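Local structure of ABC transporter ATP-binding protein (Leptospira interrogans serovar Copenhageni, 4HZI) at residues 63-68 against 243-248; 199-204 against 227-232. The protein probably binds and hydrolyses ATP as the nucleotide-binding subunit of an orphan ABC transporter linked to manganese utilisation and tolerance. One frame throughout, in Å; residues are numbered along the deposited sequence.

Contact 1: 63-68 against 243-248; sequences CVLLGR and KAVLLK
Leu65 and Val245 face each other on adjacent parallel strands in the central sheet of the ABC ATPase core, where 62-67 is the strand that runs into the probable Walker A loop. Val64 and Leu66 give all four backbone bonds, to Lys243 O, Val245 N and O, and Leu247 N. Among them, Val245 N meets Val64 O at 2.8 Å, and Leu66 N meets Val245 O at 2.9 Å. Leu65 carries the apolar seam on its face of the sheet. With CG opposite the backbone N (chi1 177°), its CB lifts the chain off the strand and CG forks. CD1 swings across, lying 3.6 Å from Val245 CG1 and touching Leu247 CB at 4.1 Å, while CD2 turns back toward Ile230 of the next strand. Toward the N-terminal end of the strands, Cys63 SG rests 4.0 Å from Val245 CG2. On the other face Leu66 and Leu246 lie side by side, their CD2 atoms 4.1 Å apart, covered by Phe262 and helix 264-271. At the C-terminal ends, Arg68 and Lys248 run alongside one another, and both form salt bridges with Asp272, which probably offsets their like charges; Arg68 NH1 also bonds Leu270 O, and Lys248 NZ bonds Asp269 O. Gly67 closes the pairing, its CA 3.2 Å from Leu247 O in a CA-H...O contact.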
loop_
_atom_site.group_PDB
_atom_site.type_symbol
_atom_site.label_atom_id
_atom_site.label_comp_id
_atom_site.label_asym_id
_atom_site.label_seq_id
_atom_site.Cartn_x
_atom_site.Cartn_y
_atom_site.Cartn_z
ATOM N N CYS A 63 -10.928 17.092 6.247
ATOM C CA CYS A 63 -9.522 17.458 6.274
ATOM C C CYS A 63 -8.656 16.221 6.040
ATOM O O CYS A 63 -8.914 15.181 6.611
ATOM C CB CYS A 63 -9.187 18.063 7.636
ATOM S SG CYS A 63 -7.477 18.679 7.705
ATOM N N VAL A 64 -7.671 16.321 5.172
ATOM C CA VAL A 64 -6.733 15.231 4.944
ATOM C C VAL A 64 -5.431 15.510 5.703
ATOM O O VAL A 64 -4.911 16.634 5.681
ATOM C CB VAL A 64 -6.285 15.101 3.479
ATOM C CG1 VAL A 64 -5.475 13.799 3.250
ATOM C CG2 VAL A 64 -7.394 15.193 2.522
ATOM N N LEU A 65 -4.870 14.469 6.301
ATOM C CA LEU A 65 -3.489 14.516 6.837
ATOM C C LEU A 65 -2.624 13.699 5.910
ATOM O O LEU A 65 -2.758 12.465 5.826
ATOM C CB LEU A 65 -3.463 13.961 8.254
ATOM C CG LEU A 65 -2.154 13.840 9.022
ATOM C CD1 LEU A 65 -1.664 15.204 9.394
ATOM C CD2 LEU A 65 -2.351 12.995 10.298
ATOM N N LEU A 66 -1.799 14.381 5.122
ATOM C CA LEU A 66 -0.923 13.734 4.145
ATOM C C LEU A 66 0.498 13.764 4.696
ATOM O O LEU A 66 1.030 14.830 5.047
ATOM C CB LEU A 66 -0.950 14.427 2.797
ATOM C CG LEU A 66 -0.066 13.863 1.683
ATOM C CD1 LEU A 66 -0.518 12.484 1.186
ATOM C CD2 LEU A 66 0.044 14.783 0.473
ATOM N N GLY A 67 1.091 12.586 4.851
ATOM C CA GLY A 67 2.437 12.567 5.411
ATOM C C GLY A 67 3.274 11.480 4.811
ATOM O O GLY A 67 2.753 10.520 4.333
ATOM N N ARG A 68 4.582 11.656 4.820
ATOM C CA ARG A 68 5.528 10.604 4.463
ATOM C C ARG A 68 5.448 9.419 5.405
ATOM O O ARG A 68 4.977 9.545 6.537
ATOM C CB ARG A 68 6.951 11.165 4.507
ATOM C CG ARG A 68 7.151 12.475 3.735
ATOM C CD ARG A 68 7.606 12.225 2.339
ATOM N NE ARG A 68 8.877 11.548 2.391
ATOM C CZ ARG A 68 10.076 12.132 2.377
ATOM N NH1 ARG A 68 10.221 13.474 2.311
ATOM N NH2 ARG A 68 11.156 11.346 2.431
ATOM N N LYS A 243 -9.547 20.673 2.928
ATOM C CA LYS A 243 -8.457 21.223 3.778
ATOM C C LYS A 243 -7.426 20.126 3.917
ATOM O O LYS A 243 -7.772 18.934 3.834
ATOM C CB LYS A 243 -8.942 21.516 5.188
ATOM C CG LYS A 243 -10.092 22.488 5.324
ATOM C CD LYS A 243 -9.601 23.908 5.137
ATOM C CE LYS A 243 -8.833 24.384 6.356
ATOM N NZ LYS A 243 -9.169 25.805 6.649
ATOM N N ALA A 244 -6.175 20.499 4.175
ATOM C CA ALA A 244 -5.141 19.480 4.392
ATOM C C ALA A 244 -4.129 19.986 5.411
ATOM O O ALA A 244 -3.952 21.203 5.653
ATOM C CB ALA A 244 -4.460 19.122 3.120
ATOM N N VAL A 245 -3.476 19.013 6.003
ATOM C CA VAL A 245 -2.330 19.223 6.849
ATOM C C VAL A 245 -1.227 18.342 6.260
ATOM O O VAL A 245 -1.441 17.129 6.062
ATOM C CB VAL A 245 -2.636 18.713 8.283
ATOM C CG1 VAL A 245 -1.406 18.811 9.195
ATOM C CG2 VAL A 245 -3.782 19.456 8.913
ATOM N N LEU A 246 -0.046 18.904 6.006
ATOM C CA LEU A 246 1.073 18.172 5.435
ATOM C C LEU A 246 2.061 17.952 6.604
ATOM O O LEU A 246 2.377 18.908 7.321
ATOM C CB LEU A 246 1.786 18.977 4.351
ATOM C CG LEU A 246 0.964 19.464 3.167
ATOM C CD1 LEU A 246 1.878 20.190 2.187
ATOM C CD2 LEU A 246 0.214 18.350 2.430
ATOM N N LEU A 247 2.400 16.685 6.845
ATOM C CA LEU A 247 3.174 16.282 8.003
ATOM C C LEU A 247 4.457 15.598 7.563
ATOM O O LEU A 247 4.445 14.701 6.740
ATOM C CB LEU A 247 2.379 15.288 8.869
ATOM C CG LEU A 247 2.844 15.166 10.320
ATOM C CD1 LEU A 247 2.498 16.309 11.253
ATOM C CD2 LEU A 247 2.365 13.837 10.922
ATOM N N LYS A 248 5.575 16.035 8.151
ATOM C CA LYS A 248 6.894 15.552 7.801
ATOM C C LYS A 248 7.773 15.597 9.060
ATOM O O LYS A 248 7.933 16.643 9.674
ATOM C CB LYS A 248 7.487 16.474 6.752
ATOM C CG LYS A 248 8.812 16.033 6.180
ATOM C CD LYS A 248 9.382 17.235 5.400
ATOM C CE LYS A 248 10.574 16.843 4.561
ATOM N NZ LYS A 248 11.088 18.056 3.870
#

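Contact 2: 199-204 against 227-232; sequences EPCSSL and SLYITH
Glu199 and His232 meet through a histidine-carboxylate hydrogen bond: His232 ND1 donates to Glu199 OE2 over 3.1 Å, nearly straight at 167°. The oxygen sits at the edge of the imidazole, close to its plane, and offers its syn side, while the carboxylate is turned 54° from the ring. A bend in the glutamate chain at chi2 (-81°) brings the carboxylate to the histidine. These residues probably correspond to the glutamate after Walker B and the H-loop (switch) histidine, as in other ABC ATPases, and the type II turn from Cys201 to Leu204 overlaps the probable D-loop. A second bond, from Glu199 N to Ile230 O at 2.8 Å, ties the backbone of the same glutamate to the end of strand 227-231. The next residue adds an apolar clasp. Pro200 CD sits above one face of the Tyr229 ring, offset toward the rim, and Pro200 CG touches Tyr229 CE2 at 3.5 Å. Cys201 SG comes within 3.4 Å of Tyr229 OH. Behind this first shell, the type I turn from Glu199 to Ser202 is closed by Ser202 N bonding to Glu199 O, and Lys180 binds the carbonyls of Pro200 and Ser202. Thr231 OG1 bonds Arg233 N and Glu236 OE1. His232 also packs on Asp205 of the second subunit. The chemistry thus couples the two residues directly: one carboxylate oxygen engages the histidine, so the two side chains probably constrain each other's orientation, beside the subunit interface.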
loop_
_atom_site.group_PDB
_atom_site.type_symbol
_atom_site.label_atom_id
_atom_site.label_comp_id
_atom_site.label_asym_id
_atom_site.label_seq_id
_atom_site.Cartn_x
_atom_site.Cartn_y
_atom_site.Cartn_z
ATOM N N GLU A 199 -5.822 5.516 6.863
ATOM C CA GLU A 199 -5.297 4.693 5.768
ATOM C C GLU A 199 -6.373 3.682 5.295
ATOM O O GLU A 199 -6.086 2.489 5.180
ATOM C CB GLU A 199 -4.063 3.924 6.268
ATOM C CG GLU A 199 -2.895 4.845 6.587
ATOM C CD GLU A 199 -2.120 5.243 5.341
ATOM O OE1 GLU A 199 -2.585 4.918 4.213
ATOM O OE2 GLU A 199 -1.050 5.878 5.479
ATOM N N PRO A 200 -7.626 4.143 5.116
ATOM C CA PRO A 200 -8.725 3.242 4.799
ATOM C C PRO A 200 -8.548 2.510 3.469
ATOM O O PRO A 200 -9.197 1.480 3.289
ATOM C CB PRO A 200 -9.916 4.182 4.692
ATOM C CG PRO A 200 -9.318 5.445 4.198
ATOM C CD PRO A 200 -8.041 5.546 4.998
ATOM N N CYS A 201 -7.671 2.978 2.568
ATOM C CA CYS A 201 -7.466 2.242 1.304
ATOM C C CYS A 201 -6.362 1.177 1.375
ATOM O O CYS A 201 -5.986 0.598 0.348
ATOM C CB CYS A 201 -7.209 3.174 0.151
ATOM S SG CYS A 201 -8.674 4.175 -0.224
ATOM N N SER A 202 -5.838 0.943 2.575
ATOM C CA SER A 202 -4.849 -0.091 2.792
ATOM C C SER A 202 -5.383 -1.442 2.280
ATOM O O SER A 202 -6.581 -1.773 2.491
ATOM C CB SER A 202 -4.461 -0.174 4.281
ATOM O OG SER A 202 -5.557 -0.579 5.109
ATOM N N SER A 203 -4.507 -2.149 1.557
ATOM C CA SER A 203 -4.791 -3.450 0.976
ATOM C C SER A 203 -5.723 -3.389 -0.202
ATOM O O SER A 203 -6.150 -4.452 -0.680
ATOM C CB SER A 203 -5.423 -4.413 1.995
ATOM O OG SER A 203 -4.687 -4.403 3.185
ATOM N N LEU A 204 -6.110 -2.190 -0.657
ATOM C CA LEU A 204 -7.032 -2.119 -1.781
ATOM C C LEU A 204 -6.264 -1.872 -3.056
ATOM O O LEU A 204 -5.485 -0.928 -3.156
ATOM C CB LEU A 204 -8.067 -1.028 -1.567
ATOM C CG LEU A 204 -8.893 -1.150 -0.301
ATOM C CD1 LEU A 204 -9.985 -0.132 -0.410
ATOM C CD2 LEU A 204 -9.482 -2.541 -0.157
ATOM N N SER A 227 -14.746 14.864 9.098
ATOM C CA SER A 227 -13.754 13.813 9.005
ATOM C C SER A 227 -12.317 14.256 8.865
ATOM O O SER A 227 -12.028 15.334 8.374
ATOM C CB SER A 227 -14.113 12.826 7.886
ATOM O OG SER A 227 -13.817 13.310 6.620
ATOM N N LEU A 228 -11.446 13.325 9.235
ATOM C CA LEU A 228 -10.011 13.434 9.089
ATOM C C LEU A 228 -9.544 12.176 8.412
ATOM O O LEU A 228 -9.730 11.114 8.916
ATOM C CB LEU A 228 -9.330 13.557 10.460
ATOM C CG LEU A 228 -7.813 13.606 10.484
ATOM C CD1 LEU A 228 -7.259 14.817 9.753
ATOM C CD2 LEU A 228 -7.297 13.649 11.925
ATOM N N TYR A 229 -8.964 12.319 7.251
ATOM C CA TYR A 229 -8.536 11.229 6.385
ATOM C C TYR A 229 -7.024 11.209 6.386
ATOM O O TYR A 229 -6.361 12.190 6.008
ATOM C CB TYR A 229 -9.055 11.494 4.987
ATOM C CG TYR A 229 -8.964 10.375 3.974
ATOM C CD1 TYR A 229 -7.782 10.133 3.259
ATOM C CD2 TYR A 229 -10.069 9.568 3.684
ATOM C CE1 TYR A 229 -7.720 9.124 2.308
ATOM C CE2 TYR A 229 -10.001 8.567 2.727
ATOM C CZ TYR A 229 -8.825 8.325 2.073
ATOM O OH TYR A 229 -8.767 7.330 1.133
ATOM N N ILE A 230 -6.463 10.082 6.778
ATOM C CA ILE A 230 -5.007 9.955 6.899
ATOM C C ILE A 230 -4.446 9.043 5.828
ATOM O O ILE A 230 -4.865 7.897 5.684
ATOM C CB ILE A 230 -4.677 9.389 8.290
ATOM C CG1 ILE A 230 -5.234 10.366 9.366
ATOM C CG2 ILE A 230 -3.155 9.238 8.495
ATOM C CD1 ILE A 230 -6.081 9.679 10.315
ATOM N N THR A 231 -3.457 9.550 5.093
ATOM C CA THR A 231 -2.861 8.833 3.990
ATOM C C THR A 231 -1.426 9.266 3.724
ATOM O O THR A 231 -0.984 10.357 4.132
ATOM C CB THR A 231 -3.710 8.986 2.692
ATOM O OG1 THR A 231 -3.185 8.152 1.669
ATOM C CG2 THR A 231 -3.725 10.397 2.223
ATOM N N HIS A 232 -0.713 8.384 3.031
ATOM C CA HIS A 232 0.568 8.725 2.411
ATOM C C HIS A 232 0.489 8.730 0.902
ATOM O O HIS A 232 1.487 8.957 0.244
ATOM C CB HIS A 232 1.718 7.853 2.900
ATOM C CG HIS A 232 1.648 6.430 2.453
ATOM N ND1 HIS A 232 0.947 5.489 3.166
ATOM C CD2 HIS A 232 2.243 5.764 1.432
ATOM C CE1 HIS A 232 1.074 4.307 2.586
ATOM N NE2 HIS A 232 1.837 4.445 1.524
#

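Strand 62-67 lies between strands 227-231 and 243-248, so contacts 1 and 2, with centres about 12 Å apart, are joined through one sheet. Leu65 N to Tyr229 O (2.7 Å) and Cys63 O to Tyr229 N (2.9 Å) are probable hydrogen bonds between them. At the C-terminal ends of the strands Gly67 O packs 3.2 Å from His232 CB, bringing the start of the probable Walker A loop beside the probable switch histidine. Lys73, at the start of helix 73-80, touches Glu199 and Ile230 and reaches Gly67 O weakly. A bound sulfate lies about 6 Å from the Leu247 side chain; a sulfate on the backbone amides of that loop is consistent with a phosphate site.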